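Local coordinates for NAD-dependent epimerase/dehydratase (Methylobacillus flagellatus KT, PDB 3GPI), which is of unknown function but, as a member of the NAD-dependent epimerase/dehydratase family, probably binds a dinucleotide cofactor in a Rossmann-type domain, at residues 5-10 / 60-65; 177-182 / 238-243; 210-215 / 252-257. One frame throughout, in Å; residues are numbered along the deposited sequence.

Contact 1: residues 5-10 / 60-65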
ATOM      1  N   LYS A   5      -1.694 -21.017   3.493  1.00 17.25           N
ATOM      2  CA  LYS A   5      -2.748 -20.681   2.519  1.00 16.61           C
ATOM      3  C   LYS A   5      -3.144 -19.233   2.783  1.00 15.28           C
ATOM      4  O   LYS A   5      -3.300 -18.831   3.954  1.00 15.02           O
ATOM      5  CB  LYS A   5      -3.957 -21.582   2.709  1.00 17.44           C
ATOM      6  CG  LYS A   5      -3.634 -23.046   2.418  1.00 18.75           C
ATOM      7  CD  LYS A   5      -4.934 -23.831   2.484  1.00 25.19           C
ATOM      8  CE  LYS A   5      -4.703 -25.308   2.336  1.00 30.56           C
ATOM      9  NZ  LYS A   5      -4.323 -25.912   3.634  1.00 32.60           N
ATOM     10  N   ILE A   6      -3.289 -18.446   1.711  1.00 13.67           N
ATOM     11  CA  ILE A   6      -3.450 -16.999   1.818  1.00 14.24           C
ATOM     12  C   ILE A   6      -4.730 -16.582   1.145  1.00 13.28           C
ATOM     13  O   ILE A   6      -4.994 -16.997   0.022  1.00 14.69           O
ATOM     14  CB  ILE A   6      -2.318 -16.258   1.069  1.00 14.20           C
ATOM     15  CG1 ILE A   6      -0.931 -16.859   1.318  1.00 17.77           C
ATOM     16  CG2 ILE A   6      -2.339 -14.773   1.396  1.00 14.85           C
ATOM     17  CD1 ILE A   6      -0.419 -16.692   2.708  1.00 19.76           C
ATOM     18  N   LEU A   7      -5.524 -15.773   1.844  1.00 12.90           N
ATOM     19  CA  LEU A   7      -6.662 -15.076   1.223  1.00 13.32           C
ATOM     20  C   LEU A   7      -6.310 -13.608   1.122  1.00 12.48           C
ATOM     21  O   LEU A   7      -5.930 -13.007   2.122  1.00 13.26           O
ATOM     22  CB  LEU A   7      -7.909 -15.256   2.071  1.00 13.52           C
ATOM     23  CG  LEU A   7      -9.127 -14.438   1.645  1.00 13.72           C
ATOM     24  CD1 LEU A   7      -9.557 -14.702   0.223  1.00 16.67           C
ATOM     25  CD2 LEU A   7     -10.248 -14.740   2.634  1.00 15.77           C
ATOM     26  N   ILE A   8      -6.379 -13.070  -0.099  1.00 13.42           N
ATOM     27  CA  ILE A   8      -6.145 -11.634  -0.315  1.00 13.84           C
ATOM     28  C   ILE A   8      -7.501 -10.990  -0.608  1.00 14.48           C
ATOM     29  O   ILE A   8      -8.113 -11.307  -1.642  1.00 15.59           O
ATOM     30  CB  ILE A   8      -5.198 -11.413  -1.499  1.00 13.98           C
ATOM     31  CG1 ILE A   8      -3.819 -12.061  -1.217  1.00 14.84           C
ATOM     32  CG2 ILE A   8      -5.054  -9.897  -1.780  1.00 14.46           C
ATOM     33  CD1 ILE A   8      -2.878 -12.105  -2.411  1.00 16.02           C
ATOM     34  N   ALA A   9      -7.985 -10.150   0.293  1.00 15.70           N
ATOM     35  CA  ALA A   9      -9.248  -9.458   0.067  1.00 17.12           C
ATOM     36  C   ALA A   9      -8.932  -8.130  -0.575  1.00 18.46           C
ATOM     37  O   ALA A   9      -8.308  -7.275   0.043  1.00 19.11           O
ATOM     38  CB  ALA A   9      -9.984  -9.249   1.339  1.00 17.91           C
ATOM     39  N   GLY A  10      -9.376  -7.974  -1.819  1.00 19.89           N
ATOM     40  CA  GLY A  10      -9.087  -6.796  -2.607  1.00 21.60           C
ATOM     41  C   GLY A  10      -8.070  -7.148  -3.663  1.00 22.21           C
ATOM     42  O   GLY A  10      -6.898  -7.413  -3.349  1.00 24.13           O
ATOM     43  N   VAL A  60     -14.850 -19.067   4.298  1.00 15.68           N
ATOM     44  CA  VAL A  60     -14.264 -19.912   5.333  1.00 15.54           C
ATOM     45  C   VAL A  60     -13.857 -21.266   4.781  1.00 14.92           C
ATOM     46  O   VAL A  60     -12.954 -21.917   5.348  1.00 13.94           O
ATOM     47  CB  VAL A  60     -15.207 -20.044   6.540  1.00 15.28           C
ATOM     48  CG1 VAL A  60     -16.340 -21.047   6.271  1.00 16.92           C
ATOM     49  CG2 VAL A  60     -14.443 -20.407   7.804  1.00 18.80           C
ATOM     50  N   HIS A  61     -14.469 -21.690   3.674  1.00 14.30           N
ATOM     51  CA  HIS A  61     -14.042 -22.971   3.081  1.00 13.65           C
ATOM     52  C   HIS A  61     -12.636 -22.923   2.504  1.00 14.60           C
ATOM     53  O   HIS A  61     -12.002 -23.973   2.284  1.00 17.05           O
ATOM     54  CB  HIS A  61     -15.010 -23.435   2.029  1.00 14.22           C
ATOM     55  CG  HIS A  61     -16.272 -24.002   2.577  1.00 16.99           C
ATOM     56  ND1 HIS A  61     -17.447 -23.970   1.864  1.00 21.96           N
ATOM     57  CD2 HIS A  61     -16.555 -24.596   3.764  1.00 15.57           C
ATOM     58  CE1 HIS A  61     -18.406 -24.531   2.589  1.00 23.89           C
ATOM     59  NE2 HIS A  61     -17.887 -24.919   3.745  1.00 22.18           N
ATOM     60  N   LEU A  62     -12.129 -21.728   2.249  1.00 14.45           N
ATOM     61  CA  LEU A  62     -10.746 -21.592   1.807  1.00 13.84           C
ATOM     62  C   LEU A  62      -9.744 -21.896   2.912  1.00 14.32           C
ATOM     63  O   LEU A  62      -8.565 -22.135   2.653  1.00 15.87           O
ATOM     64  CB  LEU A  62     -10.481 -20.169   1.301  1.00 14.42           C
ATOM     65  CG  LEU A  62     -11.286 -19.755   0.073  1.00 15.75           C
ATOM     66  CD1 LEU A  62     -11.151 -18.231  -0.120  1.00 16.22           C
ATOM     67  CD2 LEU A  62     -10.803 -20.525  -1.137  1.00 18.07           C
ATOM     68  N   ARG A  63     -10.208 -21.873   4.143  1.00 13.09           N
ATOM     69  CA  ARG A  63      -9.369 -22.126   5.311  1.00 14.20           C
ATOM     70  C   ARG A  63      -7.992 -21.438   5.253  1.00 14.05           C
ATOM     71  O   ARG A  63      -6.964 -22.080   5.408  1.00 14.63           O
ATOM     72  CB  ARG A  63      -9.222 -23.649   5.521  1.00 14.79           C
ATOM     73  CG  ARG A  63     -10.578 -24.270   5.844  1.00 14.17           C
ATOM     74  CD  ARG A  63     -10.493 -25.703   6.382  1.00 14.17           C
ATOM     75  NE  ARG A  63      -9.686 -25.732   7.606  1.00 12.71           N
ATOM     76  CZ  ARG A  63     -10.050 -25.215   8.772  1.00 14.85           C
ATOM     77  NH1 ARG A  63      -9.191 -25.233   9.781  1.00 14.71           N
ATOM     78  NH2 ARG A  63     -11.262 -24.731   8.980  1.00 15.37           N
ATOM     79  N   PRO A  64      -7.984 -20.114   5.059  1.00 13.45           N
ATOM     80  CA  PRO A  64      -6.663 -19.480   4.993  1.00 13.68           C
ATOM     81  C   PRO A  64      -5.985 -19.456   6.374  1.00 13.68           C
ATOM     82  O   PRO A  64      -6.664 -19.331   7.400  1.00 14.22           O
ATOM     83  CB  PRO A  64      -7.009 -18.042   4.574  1.00 14.39           C
ATOM     84  CG  PRO A  64      -8.382 -17.816   5.190  1.00 14.16           C
ATOM     85  CD  PRO A  64      -9.075 -19.127   4.875  1.00 13.90           C
ATOM     86  N   GLU A  65      -4.656 -19.542   6.391  1.00 14.15           N
ATOM     87  CA  GLU A  65      -3.895 -19.241   7.594  1.00 15.16           C
ATOM     88  C   GLU A  65      -3.566 -17.756   7.659  1.00 13.58           C
ATOM     89  O   GLU A  65      -3.309 -17.242   8.744  1.00 14.47           O
ATOM     90  CB  GLU A  65      -2.599 -20.034   7.590  1.00 15.84           C
ATOM     91  CG  GLU A  65      -2.806 -21.464   8.122  1.00 21.41           C
ATOM     92  CD  GLU A  65      -2.919 -22.549   7.065  1.00 28.33           C
ATOM     93  OE1 GLU A  65      -2.393 -22.413   5.928  1.00 29.80           O
ATOM     94  OE2 GLU A  65      -3.503 -23.606   7.418  1.00 30.25           O
TER
HETATM   95  O   HOH W   1      -5.409 -24.289   5.532  1.00 27.47           O
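K5 and E65 hold each other at both backbone and side chain. K5 N donates a hydrogen bond to E65 OE1 at 2.9 Å; the bond is almost perfectly straight and reaches the oxygen nearly along its C-O axis. The reverse bond, from E65 N to K5 O, is also 2.9 Å but more bent, the donor standing 29° off the carbonyl plane. The bend of E65 at chi2 (100°) turns its carboxylate back to the amide of K5, beside this backbone bond. The second carboxylate oxygen is used as well: one water donates to E65 OE2 and to R63 O and accepts from K5 NZ, this last bond being 2.7 Å long. Between K5 NZ and E65 OE2 themselves 4.5 Å remain, beyond a salt bridge, so the water mediates between the two opposite charges. The lysine chain runs extended to CE and bends at chi4, passing its CD over the carbonyl oxygens of L62 and R63. This is the entry to a Rossmann-type sheet: strand 6-9, which leads to G10 of a probable GxGxxG dinucleotide-binding turn, lies between the parallel strands 29-33 and 66-69, and its backbone bonds with 66-69 continue through I66 and V68. Beside the polar cluster P64 lays its ring along L7, CB to CB 3.9 Å. L7 has CG anti to the backbone N (chi1 172°), which carries CD1 out to L62 CD1, also at 3.9 Å, the two leucine side chains crossing at about a right angle. R63 sends its guanidinium elsewhere, to G98 O, while its backbone N closes a turn on V60 O at 3.0 Å.

Contact 2: residues 177-182 / 238-243; sequences ARNAWT and GATPPV
N179 ND2 is gripped from two sources: P241 O accepts from it at 2.9 Å in a nearly straight bond, and a water accepts from it at the same length. The proline oxygen lies close to the amide plane of N179, whereas the donor sits 32° out of the carbonyl plane of P241. The bridging water goes on to T240 OG1, 2.7 Å away, tying the threonine to the amide indirectly. A chi1 near 180° swings the amide of N179 over to segment 238-243; its other end, OD1, accepts from H221 N, so both ends are held and its flip is fixed. A second water joins the backbones, accepting from N179 N and donating to P242 O at 2.8 Å. Beyond it the CA of V243 points its hydrogen at N179 O, 3.5 Å away. V243 CG1 comes obliquely against the W181 indole, 3.5 Å from NE1, which donates to E118 OE1. P241 CB meets N179 CB. Backbone bonds of N179 with Q244 and of W181 with G245 carry the pairing onward. The proline-rich loop between helix 220-230 and strand 248-249 thereby runs along the lead-in to strand 181-186, in the C-terminal part of the chain that in extended short-chain dehydrogenases usually forms the substrate side, as is probably the case here.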
ATOM      1  N   ALA A 177       0.641  24.840  -6.378  1.00 19.78           N
ATOM      2  CA  ALA A 177       1.285  26.030  -5.848  1.00 20.03           C
ATOM      3  C   ALA A 177       2.168  25.691  -4.644  1.00 20.39           C
ATOM      4  O   ALA A 177       3.238  26.248  -4.482  1.00 22.30           O
ATOM      5  CB  ALA A 177       0.215  27.081  -5.454  1.00 20.45           C
ATOM      6  N   ARG A 178       1.687  24.798  -3.804  1.00 21.10           N
ATOM      7  CA  ARG A 178       2.373  24.453  -2.561  1.00 19.98           C
ATOM      8  C   ARG A 178       3.377  23.341  -2.825  1.00 19.22           C
ATOM      9  O   ARG A 178       3.025  22.346  -3.460  1.00 22.78           O
ATOM     10  CB  ARG A 178       1.368  23.972  -1.537  1.00 21.03           C
ATOM     11  CG  ARG A 178       1.933  23.958  -0.168  1.00 25.57           C
ATOM     12  CD  ARG A 178       1.500  22.727   0.508  1.00 33.93           C
ATOM     13  NE  ARG A 178       1.071  23.006   1.853  1.00 36.10           N
ATOM     14  CZ  ARG A 178       0.405  22.154   2.623  1.00 34.21           C
ATOM     15  NH1 ARG A 178       0.098  20.927   2.197  1.00 33.51           N
ATOM     16  NH2 ARG A 178       0.066  22.538   3.836  1.00 34.19           N
ATOM     17  N   ASN A 179       4.582  23.499  -2.300  1.00 16.21           N
ATOM     18  CA  ASN A 179       5.666  22.530  -2.503  1.00 13.87           C
ATOM     19  C   ASN A 179       5.843  21.625  -1.283  1.00 13.75           C
ATOM     20  O   ASN A 179       6.785  21.777  -0.522  1.00 14.13           O
ATOM     21  CB  ASN A 179       6.948  23.310  -2.845  1.00 13.40           C
ATOM     22  CG  ASN A 179       8.074  22.420  -3.250  1.00 12.94           C
ATOM     23  OD1 ASN A 179       7.838  21.255  -3.620  1.00 14.64           O
ATOM     24  ND2 ASN A 179       9.290  22.923  -3.217  1.00 16.38           N
ATOM     25  N   ALA A 180       4.912  20.683  -1.135  1.00 13.89           N
ATOM     26  CA  ALA A 180       4.841  19.819   0.048  1.00 14.45           C
ATOM     27  C   ALA A 180       5.718  18.584  -0.094  1.00 13.22           C
ATOM     28  O   ALA A 180       5.994  18.131  -1.193  1.00 13.63           O
ATOM     29  CB  ALA A 180       3.406  19.421   0.251  1.00 15.41           C
ATOM     30  N   TRP A 181       6.138  18.028   1.035  1.00 13.01           N
ATOM     31  CA  TRP A 181       6.801  16.728   1.042  1.00 13.60           C
ATOM     32  C   TRP A 181       5.928  15.624   0.472  1.00 13.80           C
ATOM     33  O   TRP A 181       4.707  15.598   0.659  1.00 14.82           O
ATOM     34  CB  TRP A 181       7.177  16.358   2.476  1.00 13.83           C
ATOM     35  CG  TRP A 181       8.277  17.210   2.982  1.00 14.15           C
ATOM     36  CD1 TRP A 181       8.153  18.328   3.782  1.00 17.08           C
ATOM     37  CD2 TRP A 181       9.662  17.080   2.682  1.00 13.36           C
ATOM     38  NE1 TRP A 181       9.389  18.863   4.025  1.00 15.67           N
ATOM     39  CE2 TRP A 181      10.343  18.123   3.368  1.00 15.45           C
ATOM     40  CE3 TRP A 181      10.415  16.144   1.942  1.00 14.00           C
ATOM     41  CZ2 TRP A 181      11.734  18.283   3.300  1.00 15.76           C
ATOM     42  CZ3 TRP A 181      11.810  16.299   1.888  1.00 16.48           C
ATOM     43  CH2 TRP A 181      12.448  17.356   2.567  1.00 15.10           C
ATOM     44  N   THR A 182       6.567  14.715  -0.269  1.00 12.51           N
ATOM     45  CA  THR A 182       5.871  13.553  -0.819  1.00 13.12           C
ATOM     46  C   THR A 182       6.634  12.287  -0.446  1.00 12.89           C
ATOM     47  O   THR A 182       7.892  12.264  -0.484  1.00 14.40           O
ATOM     48  CB  THR A 182       5.698  13.660  -2.369  1.00 13.34           C
ATOM     49  OG1 THR A 182       6.985  13.723  -3.022  1.00 14.90           O
ATOM     50  CG2 THR A 182       4.866  14.886  -2.750  1.00 14.85           C
ATOM     51  N   GLY A 238      15.103  28.363 -12.011  1.00 18.84           N
ATOM     52  CA  GLY A 238      14.894  29.203 -10.861  1.00 19.11           C
ATOM     53  C   GLY A 238      14.564  28.370  -9.644  1.00 20.73           C
ATOM     54  O   GLY A 238      14.413  27.148  -9.714  1.00 20.06           O
ATOM     55  N   ALA A 239      14.455  29.047  -8.522  1.00 20.76           N
ATOM     56  CA  ALA A 239      14.079  28.409  -7.256  1.00 21.89           C
ATOM     57  C   ALA A 239      12.711  27.745  -7.364  1.00 21.71           C
ATOM     58  O   ALA A 239      11.824  28.239  -8.024  1.00 22.12           O
ATOM     59  CB  ALA A 239      14.046  29.444  -6.158  1.00 23.05           C
ATOM     60  N   THR A 240      12.558  26.595  -6.704  1.00 22.08           N
ATOM     61  CA  THR A 240      11.227  26.048  -6.454  1.00 21.27           C
ATOM     62  C   THR A 240      10.530  26.861  -5.373  1.00 21.34           C
ATOM     63  O   THR A 240      11.168  27.659  -4.667  1.00 21.40           O
ATOM     64  CB  THR A 240      11.315  24.597  -5.974  1.00 20.07           C
ATOM     65  OG1 THR A 240      12.177  24.550  -4.839  1.00 21.87           O
ATOM     66  CG2 THR A 240      11.909  23.697  -7.033  1.00 20.23           C
ATOM     67  N   PRO A 241       9.212  26.695  -5.219  1.00 21.42           N
ATOM     68  CA  PRO A 241       8.546  27.363  -4.107  1.00 21.35           C
ATOM     69  C   PRO A 241       9.143  26.855  -2.785  1.00 21.86           C
ATOM     70  O   PRO A 241       9.719  25.776  -2.746  1.00 21.15           O
ATOM     71  CB  PRO A 241       7.090  26.942  -4.268  1.00 22.68           C
ATOM     72  CG  PRO A 241       6.972  26.477  -5.699  1.00 21.20           C
ATOM     73  CD  PRO A 241       8.282  25.865  -6.009  1.00 21.98           C
ATOM     74  N   PRO A 242       9.088  27.644  -1.711  1.00 21.82           N
ATOM     75  CA  PRO A 242       9.542  27.168  -0.418  1.00 22.17           C
ATOM     76  C   PRO A 242       8.940  25.789  -0.057  1.00 21.45           C
ATOM     77  O   PRO A 242       7.745  25.505  -0.320  1.00 21.37           O
ATOM     78  CB  PRO A 242       9.034  28.283   0.568  1.00 23.03           C
ATOM     79  CG  PRO A 242       8.042  29.040  -0.185  1.00 25.06           C
ATOM     80  CD  PRO A 242       8.478  28.991  -1.616  1.00 22.48           C
ATOM     81  N   VAL A 243       9.789  24.940   0.514  1.00 21.83           N
ATOM     82  CA  VAL A 243       9.386  23.585   0.879  1.00 22.16           C
ATOM     83  C   VAL A 243       8.554  23.672   2.144  1.00 21.81           C
ATOM     84  O   VAL A 243       9.052  24.119   3.198  1.00 23.71           O
ATOM     85  CB  VAL A 243      10.612  22.704   1.103  1.00 22.13           C
ATOM     86  CG1 VAL A 243      10.193  21.305   1.602  1.00 22.26           C
ATOM     87  CG2 VAL A 243      11.435  22.605  -0.182  1.00 23.63           C
TER
HETATM   88  O   HOH W   2      12.102  22.150  -3.612  1.00 18.61           O
HETATM   89  O   HOH W   3       5.117  26.129  -1.014  1.00 26.18           O

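Contact 3: residues 210-215 / 252-257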
ATOM      1  N   TYR A 210       4.011  -1.214  10.651  1.00 13.72           N
ATOM      2  CA  TYR A 210       5.121  -0.643   9.861  1.00 13.22           C
ATOM      3  C   TYR A 210       4.584   0.442   8.993  1.00 12.68           C
ATOM      4  O   TYR A 210       3.481   0.320   8.433  1.00 14.81           O
ATOM      5  CB  TYR A 210       5.712  -1.651   8.861  1.00 13.32           C
ATOM      6  CG  TYR A 210       6.383  -2.880   9.449  1.00 14.15           C
ATOM      7  CD1 TYR A 210       7.746  -2.886   9.743  1.00 15.09           C
ATOM      8  CD2 TYR A 210       5.643  -4.019   9.715  1.00 16.21           C
ATOM      9  CE1 TYR A 210       8.354  -4.034  10.279  1.00 16.62           C
ATOM     10  CE2 TYR A 210       6.246  -5.176  10.249  1.00 18.27           C
ATOM     11  CZ  TYR A 210       7.589  -5.158  10.520  1.00 19.99           C
ATOM     12  OH  TYR A 210       8.102  -6.324  11.064  1.00 22.88           O
ATOM     13  N   ILE A 211       5.399   1.469   8.835  1.00 12.84           N
ATOM     14  CA  ILE A 211       5.238   2.420   7.743  1.00 14.01           C
ATOM     15  C   ILE A 211       5.948   1.797   6.529  1.00 13.30           C
ATOM     16  O   ILE A 211       7.115   1.385   6.601  1.00 13.73           O
ATOM     17  CB  ILE A 211       5.872   3.772   8.096  1.00 14.05           C
ATOM     18  CG1 ILE A 211       5.035   4.419   9.205  1.00 17.51           C
ATOM     19  CG2 ILE A 211       5.822   4.714   6.843  1.00 15.55           C
ATOM     20  CD1 ILE A 211       5.584   5.755   9.738  1.00 20.58           C
ATOM     21  N   VAL A 212       5.233   1.689   5.411  1.00 12.69           N
ATOM     22  CA  VAL A 212       5.785   1.102   4.186  1.00 12.86           C
ATOM     23  C   VAL A 212       6.009   2.239   3.216  1.00 13.31           C
ATOM     24  O   VAL A 212       5.057   2.742   2.605  1.00 12.46           O
ATOM     25  CB  VAL A 212       4.820   0.034   3.633  1.00 13.45           C
ATOM     26  CG1 VAL A 212       5.477  -0.694   2.468  1.00 13.93           C
ATOM     27  CG2 VAL A 212       4.543  -1.023   4.690  1.00 14.24           C
ATOM     28  N   THR A 213       7.268   2.640   3.114  1.00 11.64           N
ATOM     29  CA  THR A 213       7.664   3.813   2.313  1.00 12.18           C
ATOM     30  C   THR A 213       9.126   3.656   1.927  1.00 11.96           C
ATOM     31  O   THR A 213       9.843   2.866   2.546  1.00 13.22           O
ATOM     32  CB  THR A 213       7.353   5.126   3.076  1.00 13.13           C
ATOM     33  OG1 THR A 213       7.375   6.242   2.182  1.00 13.77           O
ATOM     34  CG2 THR A 213       8.333   5.350   4.229  1.00 13.55           C
ATOM     35  N   ASP A 214       9.557   4.364   0.886  1.00 12.16           N
ATOM     36  CA  ASP A 214      10.944   4.210   0.452  1.00 12.46           C
ATOM     37  C   ASP A 214      11.887   5.133   1.214  1.00 13.09           C
ATOM     38  O   ASP A 214      11.468   5.751   2.179  1.00 13.01           O
ATOM     39  CB  ASP A 214      11.092   4.330  -1.069  1.00 12.20           C
ATOM     40  CG  ASP A 214      11.052   5.781  -1.581  1.00 13.41           C
ATOM     41  OD1 ASP A 214      11.158   6.749  -0.799  1.00 14.28           O
ATOM     42  OD2 ASP A 214      11.002   5.919  -2.810  1.00 12.87           O
ATOM     43  N   ASN A 215      13.140   5.191   0.801  1.00 12.63           N
ATOM     44  CA  ASN A 215      14.173   5.904   1.558  1.00 13.07           C
ATOM     45  C   ASN A 215      14.186   7.415   1.395  1.00 13.17           C
ATOM     46  O   ASN A 215      14.892   8.096   2.181  1.00 15.02           O
ATOM     47  CB  ASN A 215      15.560   5.419   1.112  1.00 14.31           C
ATOM     48  CG  ASN A 215      15.846   3.985   1.468  1.00 15.10           C
ATOM     49  OD1 ASN A 215      15.304   3.399   2.381  1.00 17.05           O
ATOM     50  ND2 ASN A 215      16.790   3.440   0.738  1.00 17.20           N
ATOM     51  N   ALA A 252      12.559   3.310   8.881  1.00 14.13           N
ATOM     52  CA  ALA A 252      13.570   2.643   9.678  1.00 15.35           C
ATOM     53  C   ALA A 252      13.175   1.218  10.078  1.00 14.65           C
ATOM     54  O   ALA A 252      14.018   0.309  10.038  1.00 15.77           O
ATOM     55  CB  ALA A 252      13.848   3.483  10.960  1.00 16.62           C
ATOM     56  N   ARG A 253      11.945   1.048  10.544  1.00 14.93           N
ATOM     57  CA  ARG A 253      11.478  -0.292  10.966  1.00 15.42           C
ATOM     58  C   ARG A 253      11.434  -1.275   9.779  1.00 16.65           C
ATOM     59  O   ARG A 253      11.883  -2.409   9.870  1.00 17.36           O
ATOM     60  CB  ARG A 253      10.112  -0.211  11.670  1.00 17.04           C
ATOM     61  CG  ARG A 253      10.145   0.107  13.184  1.00 19.02           C
ATOM     62  CD  ARG A 253       8.784  -0.241  13.764  1.00 21.73           C
ATOM     63  NE  ARG A 253       8.774  -0.246  15.219  1.00 24.98           N
ATOM     64  CZ  ARG A 253       8.679   0.849  15.971  1.00 25.23           C
ATOM     65  NH1 ARG A 253       8.603   2.068  15.418  1.00 22.48           N
ATOM     66  NH2 ARG A 253       8.672   0.728  17.282  1.00 25.32           N
ATOM     67  N   LEU A 254      10.961  -0.831   8.615  1.00 15.35           N
ATOM     68  CA  LEU A 254      10.969  -1.695   7.443  1.00 14.56           C
ATOM     69  C   LEU A 254      12.402  -2.116   7.105  1.00 14.37           C
ATOM     70  O   LEU A 254      12.670  -3.296   6.859  1.00 15.49           O
ATOM     71  CB  LEU A 254      10.280  -0.944   6.275  1.00 15.43           C
ATOM     72  CG  LEU A 254      10.315  -1.598   4.900  1.00 13.67           C
ATOM     73  CD1 LEU A 254       9.147  -1.094   4.040  1.00 16.95           C
ATOM     74  CD2 LEU A 254      11.656  -1.256   4.225  1.00 16.45           C
ATOM     75  N   LEU A 255      13.357  -1.189   7.148  1.00 14.55           N
ATOM     76  CA  LEU A 255      14.743  -1.540   6.863  1.00 15.16           C
ATOM     77  C   LEU A 255      15.270  -2.526   7.929  1.00 14.80           C
ATOM     78  O   LEU A 255      15.983  -3.479   7.564  1.00 16.35           O
ATOM     79  CB  LEU A 255      15.642  -0.298   6.797  1.00 15.10           C
ATOM     80  CG  LEU A 255      15.347   0.612   5.588  1.00 18.85           C
ATOM     81  CD1 LEU A 255      16.240   1.804   5.587  1.00 21.15           C
ATOM     82  CD2 LEU A 255      15.526  -0.152   4.281  1.00 20.76           C
ATOM     83  N   ALA A 256      14.906  -2.310   9.191  1.00 15.60           N
ATOM     84  CA  ALA A 256      15.390  -3.177  10.294  1.00 16.20           C
ATOM     85  C   ALA A 256      14.824  -4.589  10.228  1.00 17.88           C
ATOM     86  O   ALA A 256      15.372  -5.512  10.844  1.00 18.63           O
ATOM     87  CB  ALA A 256      15.101  -2.529  11.654  1.00 17.72           C
ATOM     88  N   SER A 257      13.773  -4.800   9.439  1.00 17.16           N
ATOM     89  CA  SER A 257      13.199  -6.144   9.264  1.00 16.82           C
ATOM     90  C   SER A 257      14.093  -6.976   8.392  1.00 16.72           C
ATOM     91  O   SER A 257      13.902  -8.206   8.329  1.00 17.63           O
ATOM     92  CB  SER A 257      11.812  -6.091   8.594  1.00 16.94           C
ATOM     93  OG  SER A 257      11.952  -5.744   7.210  1.00 17.38           O
TER
HETATM   94  O   HOH W   4       9.130   1.455   8.582  1.00 14.75           O
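The Y210 ring turns its edge to the helix: R253 O lies in the ring plane, 3.9 Å from CE1, and L254 N stands near that plane beside CD1. S257 CB comes in obliquely at CE1, and R253 CB approaches CD1, while the guanidinium of R253 forms salt bridges with E123 and D124. The phenol OH is held by E207 N. Further along the strand L254 extends CD1 to V212 CG1 at 4.0 Å, V212 and L254 meeting crosswise, while L254 CB rests near I211 O. No direct hydrogen bond joins the segments; instead a water accepts from L254 N at 2.9 Å and lies 2.8 Å from I211 O, to which it can donate, though other acceptors compete for its protons. The buried T213 N, close to L254 CD1, has no partner in the model. At the far end L255 CD1 packs on N215 OD1, which N251 ND2 holds. S257 OG donates to L254 O at 2.6 Å, in the carbonyl plane, alongside the bond from S257 N. The axes of helix 252-256 and of strand residues 210-212 pass 7.4 Å apart at -96°; F193 of helix 187-201 touches V212, L254 and S257, and strand 149-158 pairs with 209-212.

Overall arrangement
From the N terminus, contact 1 closes first: the chain leaves strand 6-9, makes helix 13-24 and strands 29-33 and 45-47, and returns through 60-65 just before strand 66-69. Contact 2 closes the chain from the lead-in of strand 181-186 to the loop after helix 220-230, and contact 3 that from strand 209-212 to helix 252-256. These two cross, their segments alternating, with nearest atoms about 6 Å apart and no touch. All three reach the same mixed sheet. Contact 1 is at its N-terminal parallel strands, about 44 Å (centre to centre) from contact 2, on opposite sides of the chain's centre. Contacts 2 and 3 fasten the segments around strand 248-249 to strands 181-186 and 209-212.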